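Long-range contacts in pseudouridine synthase (Pyrococcus abyssi, PDB 2AUS), which probably isomerises uridine to pseudouridine in RNA, as the Cbf5 member of the TruB family of pseudouridine synthases: residues Ala25-Lys30 against Thr291-Leu296; Ile49-Pro54 against Val215-Leu220; Val88-Leu93 against Gly206-Asp211; Ala112-His117 against Arg166-Arg171; Ser258-Val263 against Asp328-Leu333. One frame throughout, in Å; residues are numbered along the deposited sequence.

Interaction 1: residues Ala25-Lys30 against Thr291-Leu296; sequences AETNPK and TLKDEL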
# COMPACT_ATOMS: atom_id res chain seq x y z
N ALA A 25 5.76 -8.00 -55.25
CA ALA A 25 6.33 -7.09 -54.26
C ALA A 25 7.37 -7.75 -53.37
O ALA A 25 7.18 -8.87 -52.89
CB ALA A 25 5.23 -6.48 -53.41
N GLU A 26 8.48 -7.05 -53.16
CA GLU A 26 9.56 -7.53 -52.33
C GLU A 26 9.93 -6.37 -51.42
O GLU A 26 9.56 -5.22 -51.68
CB GLU A 26 10.77 -7.92 -53.20
CG GLU A 26 10.49 -9.00 -54.24
CD GLU A 26 10.04 -10.32 -53.62
OE1 GLU A 26 10.44 -10.61 -52.46
OE2 GLU A 26 9.32 -11.09 -54.31
N THR A 27 10.66 -6.65 -50.34
CA THR A 27 11.04 -5.59 -49.42
C THR A 27 12.55 -5.54 -49.24
O THR A 27 13.22 -6.56 -49.38
CB THR A 27 10.33 -5.78 -48.04
OG1 THR A 27 10.55 -4.64 -47.20
CG2 THR A 27 10.84 -7.03 -47.32
N ASN A 28 13.07 -4.36 -48.94
CA ASN A 28 14.50 -4.15 -48.73
C ASN A 28 14.90 -4.64 -47.34
O ASN A 28 14.50 -4.07 -46.33
CB ASN A 28 14.84 -2.66 -48.87
CG ASN A 28 16.34 -2.38 -48.80
OD1 ASN A 28 17.06 -2.95 -47.98
ND2 ASN A 28 16.81 -1.49 -49.67
N PRO A 29 15.71 -5.71 -47.27
CA PRO A 29 16.15 -6.25 -45.97
C PRO A 29 16.91 -5.25 -45.11
O PRO A 29 17.01 -5.43 -43.90
CB PRO A 29 17.00 -7.46 -46.37
CG PRO A 29 17.55 -7.06 -47.70
CD PRO A 29 16.35 -6.43 -48.38
N LYS A 30 17.44 -4.20 -45.72
CA LYS A 30 18.20 -3.20 -44.97
C LYS A 30 17.29 -2.18 -44.30
O LYS A 30 17.67 -1.53 -43.33
CB LYS A 30 19.19 -2.48 -45.88
CG LYS A 30 20.19 -3.39 -46.59
CD LYS A 30 21.03 -4.17 -45.59
CE LYS A 30 21.96 -5.15 -46.30
NZ LYS A 30 22.76 -5.93 -45.31
N THR A 291 4.14 -3.21 -43.01
CA THR A 291 5.18 -3.27 -44.02
C THR A 291 5.22 -4.74 -44.41
O THR A 291 4.62 -5.59 -43.74
CB THR A 291 6.58 -2.96 -43.48
OG1 THR A 291 6.96 -4.00 -42.56
CG2 THR A 291 6.64 -1.59 -42.79
N LEU A 292 5.97 -5.05 -45.47
CA LEU A 292 6.11 -6.42 -45.92
C LEU A 292 6.89 -7.29 -44.92
O LEU A 292 6.98 -8.50 -45.09
CB LEU A 292 6.77 -6.46 -47.31
CG LEU A 292 5.85 -5.84 -48.37
CD1 LEU A 292 6.52 -5.77 -49.74
CD2 LEU A 292 4.59 -6.68 -48.42
N LYS A 293 7.44 -6.66 -43.88
CA LYS A 293 8.17 -7.42 -42.86
C LYS A 293 7.26 -7.56 -41.64
O LYS A 293 7.70 -7.95 -40.57
CB LYS A 293 9.45 -6.68 -42.45
CG LYS A 293 10.46 -6.49 -43.59
CD LYS A 293 11.77 -5.90 -43.04
CE LYS A 293 12.72 -5.52 -44.18
NZ LYS A 293 12.13 -4.46 -45.07
N ASP A 294 5.99 -7.25 -41.82
CA ASP A 294 5.00 -7.32 -40.75
C ASP A 294 5.24 -6.33 -39.60
O ASP A 294 4.89 -6.60 -38.45
CB ASP A 294 4.90 -8.75 -40.22
CG ASP A 294 4.41 -9.72 -41.29
OD1 ASP A 294 3.51 -9.34 -42.08
OD2 ASP A 294 4.91 -10.87 -41.36
N GLU A 295 5.81 -5.17 -39.92
CA GLU A 295 6.03 -4.13 -38.91
C GLU A 295 4.78 -3.26 -38.99
O GLU A 295 4.23 -3.08 -40.07
CB GLU A 295 7.22 -3.24 -39.25
CG GLU A 295 8.56 -3.94 -39.36
CD GLU A 295 9.52 -3.19 -40.26
OE1 GLU A 295 9.38 -3.30 -41.50
OE2 GLU A 295 10.39 -2.47 -39.73
N LEU A 296 4.34 -2.72 -37.86
CA LEU A 296 3.16 -1.86 -37.87
C LEU A 296 3.57 -0.48 -38.35
O LEU A 296 4.44 0.17 -37.77
CB LEU A 296 2.58 -1.76 -36.46
CG LEU A 296 1.46 -0.73 -36.26
CD1 LEU A 296 0.24 -1.13 -37.08
CD2 LEU A 296 1.10 -0.66 -34.77
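Lys293 reaches across to Thr27 with its ammonium end, the two side chains crossing at a slant. CG of Lys293 lies against the methyl CG2 of Thr27, and a turn at the last torsion (chi4 62°) swings NZ to the hydroxyl: NZ donates to Thr27 OG1 at 2.7 Å. A second Lys293 NZ bond, to Asn28 O at 2.7 Å, meets that carbonyl from above its plane. NZ also hydrogen-bonds Trp31 O and Tyr330 OH, so four oxygens compete for its three N-H groups. Beside this polar spot, Leu292 CB rests on Thr27 CB at 3.7 Å while the leucine methyl CD1 lies 4.0 Å from Ala25 CB. A type I beta turn from Thr291 to Asp294 puts Leu292 and Lys293 at its corner; Leu292 points toward the 25-30 loop, and Lys293 arrives by its chain end. The N-terminal extension is thus laid on the PUA domain: Thr291-Leu296 links strands 286-291 and 296-302, and Ala25 and Leu292 both lean on Val275 of strand 274-278.

Interaction 2: residues Ile49-Pro54 against Val215-Leu220; sequences INLDKP and VTLHDL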
# COMPACT_ATOMS: atom_id res chain seq x y z
N ILE A 49 3.84 -3.97 -23.01
CA ILE A 49 4.00 -4.91 -21.91
C ILE A 49 2.68 -5.58 -21.58
O ILE A 49 1.65 -4.91 -21.46
CB ILE A 49 4.50 -4.21 -20.63
CG1 ILE A 49 5.83 -3.51 -20.91
CG2 ILE A 49 4.66 -5.22 -19.49
CD1 ILE A 49 6.38 -2.75 -19.70
N ASN A 50 2.70 -6.90 -21.44
CA ASN A 50 1.49 -7.63 -21.05
C ASN A 50 1.63 -7.73 -19.53
O ASN A 50 2.11 -8.72 -18.99
CB ASN A 50 1.45 -9.00 -21.71
CG ASN A 50 0.21 -9.79 -21.34
OD1 ASN A 50 -0.81 -9.22 -20.95
ND2 ASN A 50 0.29 -11.10 -21.49
N LEU A 51 1.21 -6.67 -18.85
CA LEU A 51 1.34 -6.60 -17.41
C LEU A 51 0.19 -7.18 -16.60
O LEU A 51 -0.98 -7.03 -16.97
CB LEU A 51 1.55 -5.15 -16.99
CG LEU A 51 1.99 -4.98 -15.54
CD1 LEU A 51 3.53 -5.08 -15.47
CD2 LEU A 51 1.52 -3.65 -15.01
N ASP A 52 0.52 -7.83 -15.50
CA ASP A 52 -0.49 -8.39 -14.59
C ASP A 52 -0.63 -7.30 -13.55
O ASP A 52 0.19 -7.19 -12.64
CB ASP A 52 0.01 -9.67 -13.91
CG ASP A 52 -1.09 -10.37 -13.10
OD1 ASP A 52 -2.11 -9.73 -12.75
OD2 ASP A 52 -0.95 -11.58 -12.81
N LYS A 53 -1.65 -6.46 -13.70
CA LYS A 53 -1.87 -5.37 -12.77
C LYS A 53 -2.17 -5.88 -11.37
O LYS A 53 -2.96 -6.81 -11.19
CB LYS A 53 -3.04 -4.50 -13.25
CG LYS A 53 -3.45 -3.42 -12.25
CD LYS A 53 -4.77 -2.78 -12.64
CE LYS A 53 -5.21 -1.75 -11.60
NZ LYS A 53 -5.31 -2.37 -10.23
N PRO A 54 -1.52 -5.31 -10.35
CA PRO A 54 -1.80 -5.78 -8.99
C PRO A 54 -3.01 -5.02 -8.46
O PRO A 54 -3.25 -3.87 -8.86
CB PRO A 54 -0.52 -5.42 -8.24
CG PRO A 54 -0.15 -4.11 -8.87
CD PRO A 54 -0.38 -4.37 -10.36
N VAL A 215 3.75 -10.45 -17.34
CA VAL A 215 4.78 -10.13 -16.36
C VAL A 215 4.28 -9.19 -15.26
O VAL A 215 3.28 -8.49 -15.43
CB VAL A 215 6.02 -9.50 -17.04
CG1 VAL A 215 6.65 -10.52 -17.99
CG2 VAL A 215 5.62 -8.23 -17.80
N THR A 216 4.99 -9.18 -14.14
CA THR A 216 4.63 -8.32 -13.01
C THR A 216 5.62 -7.17 -12.89
O THR A 216 6.69 -7.19 -13.50
CB THR A 216 4.67 -9.09 -11.67
OG1 THR A 216 6.01 -9.50 -11.40
CG2 THR A 216 3.76 -10.32 -11.72
N LEU A 217 5.25 -6.18 -12.09
CA LEU A 217 6.09 -5.01 -11.87
C LEU A 217 7.45 -5.41 -11.29
O LEU A 217 8.47 -4.82 -11.62
CB LEU A 217 5.37 -4.05 -10.93
CG LEU A 217 4.11 -3.44 -11.55
CD1 LEU A 217 3.20 -2.84 -10.47
CD2 LEU A 217 4.53 -2.37 -12.55
N HIS A 218 7.45 -6.42 -10.43
CA HIS A 218 8.69 -6.89 -9.83
C HIS A 218 9.53 -7.56 -10.90
O HIS A 218 10.76 -7.43 -10.89
CB HIS A 218 8.41 -7.86 -8.68
CG HIS A 218 8.01 -7.17 -7.41
ND1 HIS A 218 7.44 -7.84 -6.35
CD2 HIS A 218 8.12 -5.88 -7.03
CE1 HIS A 218 7.22 -6.98 -5.37
NE2 HIS A 218 7.62 -5.79 -5.76
N ASP A 219 8.88 -8.27 -11.81
CA ASP A 219 9.61 -8.91 -12.89
C ASP A 219 10.33 -7.82 -13.68
O ASP A 219 11.52 -7.95 -13.96
CB ASP A 219 8.68 -9.65 -13.85
CG ASP A 219 8.11 -10.90 -13.24
OD1 ASP A 219 8.73 -11.45 -12.30
OD2 ASP A 219 7.04 -11.35 -13.71
N LEU A 220 9.61 -6.76 -14.01
CA LEU A 220 10.18 -5.65 -14.78
C LEU A 220 11.35 -5.00 -14.07
O LEU A 220 12.36 -4.67 -14.70
CB LEU A 220 9.11 -4.59 -15.06
CG LEU A 220 8.03 -4.97 -16.07
CD1 LEU A 220 7.11 -3.77 -16.29
CD2 LEU A 220 8.68 -5.39 -17.38
O HOH W 1 2.49 -6.43 -11.20
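Ile49 and Leu220 meet tip to tip, CD1 of Ile49 standing 3.6 Å from CD1 of Leu220, in the close-packed half of this contact. The other branch of Ile49 crosses Val215 at about a right angle, with CG2 3.6 Å from Val215 CG2. Leu51 has CG turned away from its backbone N (chi1 -168°), which lays CD1 against Leu220 CD1 and CD2 against Leu217 CD2. Val62 and Ile66 of helix 59-69 press on Leu51 as well. The backbones form a short parallel beta bridge, Val215 N donating to Asn50 O at 2.9 Å and Asp52 N to Val215 O at 2.8 Å, so that 214-215 adds to strand 47-53 in the catalytic-domain sheet of the pseudouridine synthase fold. Just beyond it the chain enters helix 217-228 through a capping box: Asp219 N donates to Thr216 OG1 and Thr216 N to Asp219 OD2, the latter from above the carboxylate plane. Round the Thr216 side chain the packing is looser, its CG2 coming only within 4.4 Å of Asp52 CB. Here a water links the two backbones, donating to Asp52 O at 2.8 Å and accepting from Leu217 N at 2.9 Å. The Asp52 carboxylate pairs with Arg201, and another protein chain packs on Asp52, Pro54 and Leu217.

Interaction 3: residues Val88-Leu93 against Gly206-Asp211; sequences VLPVAL and GPFKED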
# COMPACT_ATOMS: atom_id res chain seq x y z
N VAL A 88 -4.55 -8.85 -16.68
CA VAL A 88 -4.06 -8.35 -17.95
C VAL A 88 -4.25 -6.86 -18.18
O VAL A 88 -5.37 -6.37 -18.36
CB VAL A 88 -4.68 -9.13 -19.11
CG1 VAL A 88 -4.16 -8.62 -20.45
CG2 VAL A 88 -4.35 -10.61 -18.95
N LEU A 89 -3.14 -6.14 -18.16
CA LEU A 89 -3.16 -4.70 -18.40
C LEU A 89 -2.10 -4.37 -19.44
O LEU A 89 -0.92 -4.20 -19.11
CB LEU A 89 -2.86 -3.93 -17.11
CG LEU A 89 -2.91 -2.41 -17.31
CD1 LEU A 89 -4.36 -1.98 -17.54
CD2 LEU A 89 -2.34 -1.71 -16.10
N PRO A 90 -2.50 -4.29 -20.72
CA PRO A 90 -1.52 -3.97 -21.76
C PRO A 90 -1.03 -2.53 -21.58
O PRO A 90 -1.83 -1.60 -21.49
CB PRO A 90 -2.31 -4.14 -23.05
CG PRO A 90 -3.33 -5.17 -22.69
CD PRO A 90 -3.78 -4.70 -21.32
N VAL A 91 0.28 -2.37 -21.53
CA VAL A 91 0.86 -1.04 -21.38
C VAL A 91 1.82 -0.80 -22.55
O VAL A 91 2.87 -1.45 -22.64
CB VAL A 91 1.63 -0.90 -20.04
CG1 VAL A 91 2.16 0.52 -19.89
CG2 VAL A 91 0.71 -1.23 -18.88
N ALA A 92 1.45 0.11 -23.44
CA ALA A 92 2.28 0.43 -24.60
C ALA A 92 3.35 1.44 -24.15
O ALA A 92 3.07 2.33 -23.35
CB ALA A 92 1.42 1.02 -25.72
N LEU A 93 4.56 1.29 -24.68
CA LEU A 93 5.67 2.15 -24.28
C LEU A 93 6.17 3.15 -25.33
O LEU A 93 6.16 2.88 -26.54
CB LEU A 93 6.86 1.29 -23.86
CG LEU A 93 6.57 0.04 -23.03
CD1 LEU A 93 7.85 -0.76 -22.87
CD2 LEU A 93 5.99 0.43 -21.66
N GLY A 206 -8.12 -8.66 -25.83
CA GLY A 206 -7.69 -8.78 -27.21
C GLY A 206 -6.65 -9.88 -27.30
O GLY A 206 -6.89 -11.00 -26.82
N PRO A 207 -5.48 -9.60 -27.87
CA PRO A 207 -4.45 -10.64 -27.98
C PRO A 207 -3.63 -10.89 -26.71
O PRO A 207 -2.78 -11.79 -26.68
CB PRO A 207 -3.60 -10.15 -29.15
CG PRO A 207 -3.66 -8.65 -28.98
CD PRO A 207 -5.11 -8.39 -28.63
N PHE A 208 -3.86 -10.10 -25.67
CA PHE A 208 -3.12 -10.29 -24.43
C PHE A 208 -3.84 -11.21 -23.46
O PHE A 208 -4.99 -10.98 -23.09
CB PHE A 208 -2.84 -8.93 -23.77
CG PHE A 208 -2.05 -8.00 -24.64
CD1 PHE A 208 -2.69 -7.18 -25.56
CD2 PHE A 208 -0.66 -7.99 -24.57
CE1 PHE A 208 -1.95 -6.36 -26.42
CE2 PHE A 208 0.09 -7.18 -25.42
CZ PHE A 208 -0.56 -6.36 -26.35
N LYS A 209 -3.14 -12.26 -23.04
CA LYS A 209 -3.72 -13.23 -22.12
C LYS A 209 -2.67 -13.75 -21.14
O LYS A 209 -1.48 -13.42 -21.24
CB LYS A 209 -4.31 -14.39 -22.91
CG LYS A 209 -3.29 -15.16 -23.73
CD LYS A 209 -3.90 -16.37 -24.42
CE LYS A 209 -4.93 -15.97 -25.47
NZ LYS A 209 -5.43 -17.15 -26.25
N GLU A 210 -3.13 -14.56 -20.19
CA GLU A 210 -2.25 -15.14 -19.19
C GLU A 210 -1.41 -16.26 -19.78
O GLU A 210 -1.79 -17.44 -19.74
CB GLU A 210 -3.07 -15.69 -18.02
CG GLU A 210 -3.69 -14.62 -17.15
CD GLU A 210 -4.35 -15.20 -15.92
OE1 GLU A 210 -5.43 -15.81 -16.05
OE2 GLU A 210 -3.78 -15.06 -14.82
N ASP A 211 -0.28 -15.89 -20.35
CA ASP A 211 0.63 -16.85 -20.95
C ASP A 211 2.04 -16.45 -20.52
O ASP A 211 2.21 -15.64 -19.61
CB ASP A 211 0.48 -16.85 -22.47
CG ASP A 211 0.74 -15.49 -23.09
OD1 ASP A 211 0.38 -15.32 -24.27
OD2 ASP A 211 1.30 -14.60 -22.41
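Phe208 and Pro90 make a CH-pi contact where two beta sheets of the pseudouridine synthase fold adjoin: strand 88-93 pairs with 47-53, and the short strand 208-209 edges the sheet that contains 195-205. From the start of the Phe208 side chain, CB meets Val88 CG1 at 3.6 Å and Pro90 CG at 3.9 Å. With CG set opposite the carbonyl carbon (chi1 -59°), the ring is carried over the proline. Its CG atom lies 3.7 Å from Pro90 CG, CD1 comes to 3.6 Å from the same atom, and CE1 faces Pro90 CB at 4.1 Å. No hydrogen bond joins the two segments directly; their contact is apolar, while Val88 is tied by hydrogen bonds to Arg202 of the neighbouring sheet. The second Val88 methyl, CG2, comes loosely near the Lys209 backbone and CG of Glu210, whose carboxylate turns to Arg201 and to basic and aromatic side chains of another protein chain. Over the Phe208 ring, Pro90 CB stands 4.0 Å from the centroid, 13° off the ring normal.

Interaction 4: residues Ala112-His117 against Arg166-Arg171; sequences ALMHLH and RDVLFR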
# COMPACT_ATOMS: atom_id res chain seq x y z
N ALA A 112 -14.46 -13.81 -12.26
CA ALA A 112 -15.08 -13.03 -11.21
C ALA A 112 -15.72 -13.85 -10.12
O ALA A 112 -16.22 -14.95 -10.34
CB ALA A 112 -16.12 -12.09 -11.82
N LEU A 113 -15.69 -13.28 -8.92
CA LEU A 113 -16.29 -13.91 -7.77
C LEU A 113 -17.55 -13.12 -7.42
O LEU A 113 -17.49 -11.96 -7.03
CB LEU A 113 -15.32 -13.88 -6.59
CG LEU A 113 -15.91 -14.39 -5.27
CD1 LEU A 113 -16.47 -15.78 -5.47
CD2 LEU A 113 -14.82 -14.40 -4.19
N MET A 114 -18.70 -13.77 -7.57
CA MET A 114 -19.97 -13.13 -7.28
C MET A 114 -20.51 -13.62 -5.95
O MET A 114 -20.52 -14.83 -5.68
CB MET A 114 -20.97 -13.44 -8.40
CG MET A 114 -22.43 -13.11 -8.06
SD MET A 114 -23.53 -13.38 -9.46
CE MET A 114 -23.70 -15.18 -9.43
N HIS A 115 -20.96 -12.70 -5.11
CA HIS A 115 -21.51 -13.07 -3.82
C HIS A 115 -23.01 -12.79 -3.81
O HIS A 115 -23.43 -11.63 -3.90
CB HIS A 115 -20.83 -12.29 -2.70
CG HIS A 115 -21.30 -12.68 -1.34
ND1 HIS A 115 -21.08 -13.94 -0.81
CD2 HIS A 115 -22.03 -12.01 -0.42
CE1 HIS A 115 -21.66 -14.02 0.37
NE2 HIS A 115 -22.24 -12.87 0.64
N LEU A 116 -23.82 -13.84 -3.69
CA LEU A 116 -25.27 -13.68 -3.66
C LEU A 116 -25.71 -13.24 -2.27
O LEU A 116 -25.15 -13.68 -1.26
CB LEU A 116 -25.95 -15.00 -4.02
CG LEU A 116 -25.64 -15.46 -5.44
CD1 LEU A 116 -26.31 -16.79 -5.71
CD2 LEU A 116 -26.11 -14.39 -6.43
N HIS A 117 -26.69 -12.34 -2.21
CA HIS A 117 -27.18 -11.82 -0.95
C HIS A 117 -28.28 -12.69 -0.33
O HIS A 117 -28.84 -12.36 0.71
CB HIS A 117 -27.68 -10.39 -1.14
CG HIS A 117 -26.60 -9.42 -1.49
ND1 HIS A 117 -25.53 -9.16 -0.66
CD2 HIS A 117 -26.41 -8.66 -2.60
CE1 HIS A 117 -24.73 -8.28 -1.24
NE2 HIS A 117 -25.24 -7.96 -2.41
N ARG A 166 -23.33 -19.15 -1.41
CA ARG A 166 -23.62 -17.84 -1.98
C ARG A 166 -22.49 -17.32 -2.86
O ARG A 166 -22.63 -16.26 -3.47
CB ARG A 166 -23.90 -16.84 -0.87
CG ARG A 166 -25.10 -17.22 -0.03
CD ARG A 166 -25.59 -16.05 0.77
NE ARG A 166 -26.80 -16.39 1.51
CZ ARG A 166 -27.46 -15.54 2.27
NH1 ARG A 166 -27.03 -14.29 2.40
NH2 ARG A 166 -28.55 -15.94 2.92
N ASP A 167 -21.39 -18.05 -2.91
CA ASP A 167 -20.24 -17.62 -3.71
C ASP A 167 -20.17 -18.34 -5.04
O ASP A 167 -20.20 -19.57 -5.11
CB ASP A 167 -18.95 -17.83 -2.92
CG ASP A 167 -18.85 -16.91 -1.71
OD1 ASP A 167 -18.85 -15.67 -1.89
OD2 ASP A 167 -18.79 -17.43 -0.57
N VAL A 168 -20.09 -17.55 -6.10
CA VAL A 168 -20.03 -18.10 -7.45
C VAL A 168 -18.80 -17.58 -8.16
O VAL A 168 -18.66 -16.38 -8.36
CB VAL A 168 -21.29 -17.72 -8.26
CG1 VAL A 168 -21.24 -18.35 -9.65
CG2 VAL A 168 -22.54 -18.16 -7.52
N LEU A 169 -17.90 -18.49 -8.50
CA LEU A 169 -16.68 -18.15 -9.21
C LEU A 169 -16.91 -18.50 -10.67
O LEU A 169 -17.15 -19.66 -11.01
CB LEU A 169 -15.50 -18.96 -8.64
CG LEU A 169 -14.15 -18.81 -9.35
CD1 LEU A 169 -13.60 -17.40 -9.14
CD2 LEU A 169 -13.17 -19.85 -8.80
N PHE A 170 -16.86 -17.51 -11.56
CA PHE A 170 -17.09 -17.79 -12.96
C PHE A 170 -16.19 -17.03 -13.91
O PHE A 170 -15.63 -15.99 -13.56
CB PHE A 170 -18.56 -17.53 -13.32
CG PHE A 170 -18.95 -16.08 -13.29
CD1 PHE A 170 -19.01 -15.34 -14.47
CD2 PHE A 170 -19.31 -15.47 -12.10
CE1 PHE A 170 -19.42 -14.01 -14.46
CE2 PHE A 170 -19.72 -14.13 -12.07
CZ PHE A 170 -19.78 -13.40 -13.26
N ARG A 171 -16.04 -17.57 -15.11
CA ARG A 171 -15.23 -16.97 -16.15
C ARG A 171 -16.20 -16.44 -17.19
O ARG A 171 -17.18 -17.10 -17.51
CB ARG A 171 -14.30 -18.01 -16.77
CG ARG A 171 -13.64 -17.58 -18.07
CD ARG A 171 -12.67 -18.65 -18.55
NE ARG A 171 -11.42 -18.59 -17.80
CZ ARG A 171 -10.81 -19.64 -17.25
NH1 ARG A 171 -11.35 -20.85 -17.36
NH2 ARG A 171 -9.67 -19.48 -16.60
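Leu116 N donates to Arg166 O at 2.7 Å, at one end of an antiparallel beta ladder between strands 108-116 and 167-174, inner neighbours in the antiparallel sheet of the TruB catalytic domain. Met114 and Val168 form a hydrogen-bonded pair, Met114 N reaching Val168 O at 2.7 Å; Ala112 and Phe170 form another, while Leu113-Leu169 and His115-Asp167 are non-hydrogen-bonded pairs. The face bearing Ala112, Met114, Val168 and Phe170 is apolar. Met114 and Val168 lie alongside, and a bend at chi3 (77°) folds the methyl CE of Met114 back to 3.7 Å from Val168 CB. Helices 122-131 and 180-191 cover this face. On the other face, His115 ND1 donates to Asp167 OD1 at 3.0 Å, arriving from above the carboxylate plane, with ring and carboxylate 36° apart. Outside the two strands, Asp167 OD2 pairs with a basic side chain of another protein chain, so each carboxylate oxygen has its own partner. Arg166 stretches out from CG to NE past Leu116 O, with His117 C over one face of its guanidinium, and NE pairs with Asp119. At the Ala112 end of the ladder, Phe170 meets two residues differently: Ala112 CB lies over a ring face, whereas Met114 CB sits at the ring edge, 3.9 Å from CE2 of Phe170.

Interaction 5: residues Ser258-Val263 against Asp328-Leu333; sequences SAVAAV and DWYPKL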
# COMPACT_ATOMS: atom_id res chain seq x y z
N SER A 258 7.95 1.72 -50.71
CA SER A 258 7.78 3.13 -51.10
C SER A 258 6.56 3.76 -50.45
O SER A 258 6.58 4.94 -50.11
CB SER A 258 7.67 3.26 -52.62
OG SER A 258 6.54 2.56 -53.11
N ALA A 259 5.50 2.98 -50.29
CA ALA A 259 4.28 3.49 -49.68
C ALA A 259 4.52 3.68 -48.18
O ALA A 259 3.91 4.53 -47.55
CB ALA A 259 3.12 2.54 -49.91
N VAL A 260 5.43 2.89 -47.62
CA VAL A 260 5.74 3.03 -46.20
C VAL A 260 6.33 4.41 -45.95
O VAL A 260 5.96 5.09 -44.99
CB VAL A 260 6.75 1.97 -45.72
CG1 VAL A 260 7.09 2.23 -44.26
CG2 VAL A 260 6.18 0.57 -45.89
N ALA A 261 7.24 4.83 -46.82
CA ALA A 261 7.88 6.13 -46.68
C ALA A 261 6.84 7.25 -46.74
O ALA A 261 6.85 8.17 -45.91
CB ALA A 261 8.93 6.33 -47.78
N ALA A 262 5.95 7.17 -47.72
CA ALA A 262 4.91 8.17 -47.88
C ALA A 262 4.00 8.24 -46.66
O ALA A 262 3.68 9.33 -46.17
CB ALA A 262 4.09 7.87 -49.14
N VAL A 263 3.57 7.08 -46.16
CA VAL A 263 2.70 7.05 -44.99
C VAL A 263 3.46 7.52 -43.76
O VAL A 263 2.92 8.24 -42.92
CB VAL A 263 2.14 5.63 -44.74
CG1 VAL A 263 1.41 5.59 -43.42
CG2 VAL A 263 1.19 5.25 -45.86
N ASP A 328 12.82 7.43 -40.69
CA ASP A 328 14.13 6.90 -41.07
C ASP A 328 14.26 5.42 -41.46
O ASP A 328 15.24 5.04 -42.09
CB ASP A 328 15.13 7.22 -39.96
CG ASP A 328 16.55 6.80 -40.30
OD1 ASP A 328 16.95 5.67 -39.92
OD2 ASP A 328 17.26 7.61 -40.96
N TRP A 329 13.29 4.59 -41.08
CA TRP A 329 13.39 3.17 -41.40
C TRP A 329 13.23 2.89 -42.89
O TRP A 329 13.98 2.10 -43.44
CB TRP A 329 12.36 2.37 -40.59
CG TRP A 329 12.70 2.31 -39.12
CD1 TRP A 329 13.71 2.98 -38.48
CD2 TRP A 329 12.01 1.56 -38.11
NE1 TRP A 329 13.68 2.71 -37.13
CE2 TRP A 329 12.64 1.85 -36.88
CE3 TRP A 329 10.90 0.70 -38.12
CZ2 TRP A 329 12.22 1.29 -35.67
CZ3 TRP A 329 10.48 0.15 -36.92
CH2 TRP A 329 11.14 0.45 -35.71
N TYR A 330 12.27 3.54 -43.52
CA TYR A 330 12.04 3.39 -44.96
C TYR A 330 12.11 4.82 -45.48
O TYR A 330 11.09 5.43 -45.82
CB TYR A 330 10.66 2.77 -45.23
CG TYR A 330 10.54 1.32 -44.81
CD1 TYR A 330 10.60 0.29 -45.75
CD2 TYR A 330 10.38 0.98 -43.46
CE1 TYR A 330 10.49 -1.04 -45.36
CE2 TYR A 330 10.28 -0.35 -43.06
CZ TYR A 330 10.34 -1.36 -44.02
OH TYR A 330 10.29 -2.67 -43.65
N PRO A 331 13.32 5.37 -45.57
CA PRO A 331 13.56 6.74 -46.03
C PRO A 331 13.15 7.12 -47.44
O PRO A 331 13.21 6.31 -48.36
CB PRO A 331 15.06 6.89 -45.83
CG PRO A 331 15.56 5.54 -46.25
CD PRO A 331 14.59 4.62 -45.51
N LYS A 332 12.73 8.37 -47.59
CA LYS A 332 12.41 8.89 -48.90
C LYS A 332 13.76 9.34 -49.43
O LYS A 332 14.47 10.10 -48.76
CB LYS A 332 11.47 10.09 -48.82
CG LYS A 332 10.01 9.72 -48.66
CD LYS A 332 9.14 10.93 -48.92
CE LYS A 332 7.67 10.61 -48.73
NZ LYS A 332 6.84 11.81 -48.99
N LEU A 333 14.13 8.85 -50.60
CA LEU A 333 15.41 9.20 -51.21
C LEU A 333 15.16 9.88 -52.55
O LEU A 333 14.60 9.27 -53.46
CB LEU A 333 16.25 7.94 -51.41
CG LEU A 333 16.49 7.10 -50.15
CD1 LEU A 333 17.14 5.78 -50.51
CD2 LEU A 333 17.36 7.89 -49.18
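Val260 opens the contact by laying its methyl CG1 on the Tyr330 ring, 3.6 Å from CD2 and equally near CG of that tyrosine; its other methyl, CG2, lies over a ring face. The valine has CG1 set opposite its backbone N (chi1 176°), and the two side chains cross at a slant. At Ala261 the helix comes nearest the tail: Ala261 CB lies 3.1 Å from Tyr330 O and 3.7 Å from CG of Lys332. One residue on, Ala262 offers its backbone, with CA 3.8 Å from Lys332 CE. The lysine chain is extended beyond CG, so its aliphatic part runs along the helix surface from Ala261 to Ala262. No hydrogen bond joins the segments; the Tyr330 hydroxyl instead meets Glu295 and Lys293. The C-terminal tail, which follows strand 316-323, is thereby pressed on helix 257-264 of the PUA domain. Thr291, by strand 286-291, touches both Val260 and Tyr330, while Val263 packs on strand 296-302.

Interactions 1 and 5 share the PUA domain, their centres 11 Å apart and joined through the hydroxyl of Tyr330; their segments alternate along the chain, so the N-terminal extension and the C-terminal tail meet on one module. Interactions 2, 3 and 4 nest one inside the next within the loop closed by interaction 1, and all three close before interaction 5 opens. Interactions 2 and 3, with centres 10 Å apart, lie on neighbouring strands 47-53 and 88-93. The antiparallel sheet of interaction 4 also includes strand 208-209 of interaction 3. The centres of interactions 4 and 5 are 54 Å apart, marking the elongated catalytic-plus-PUA architecture that Cbf5 probably uses to hold RNA.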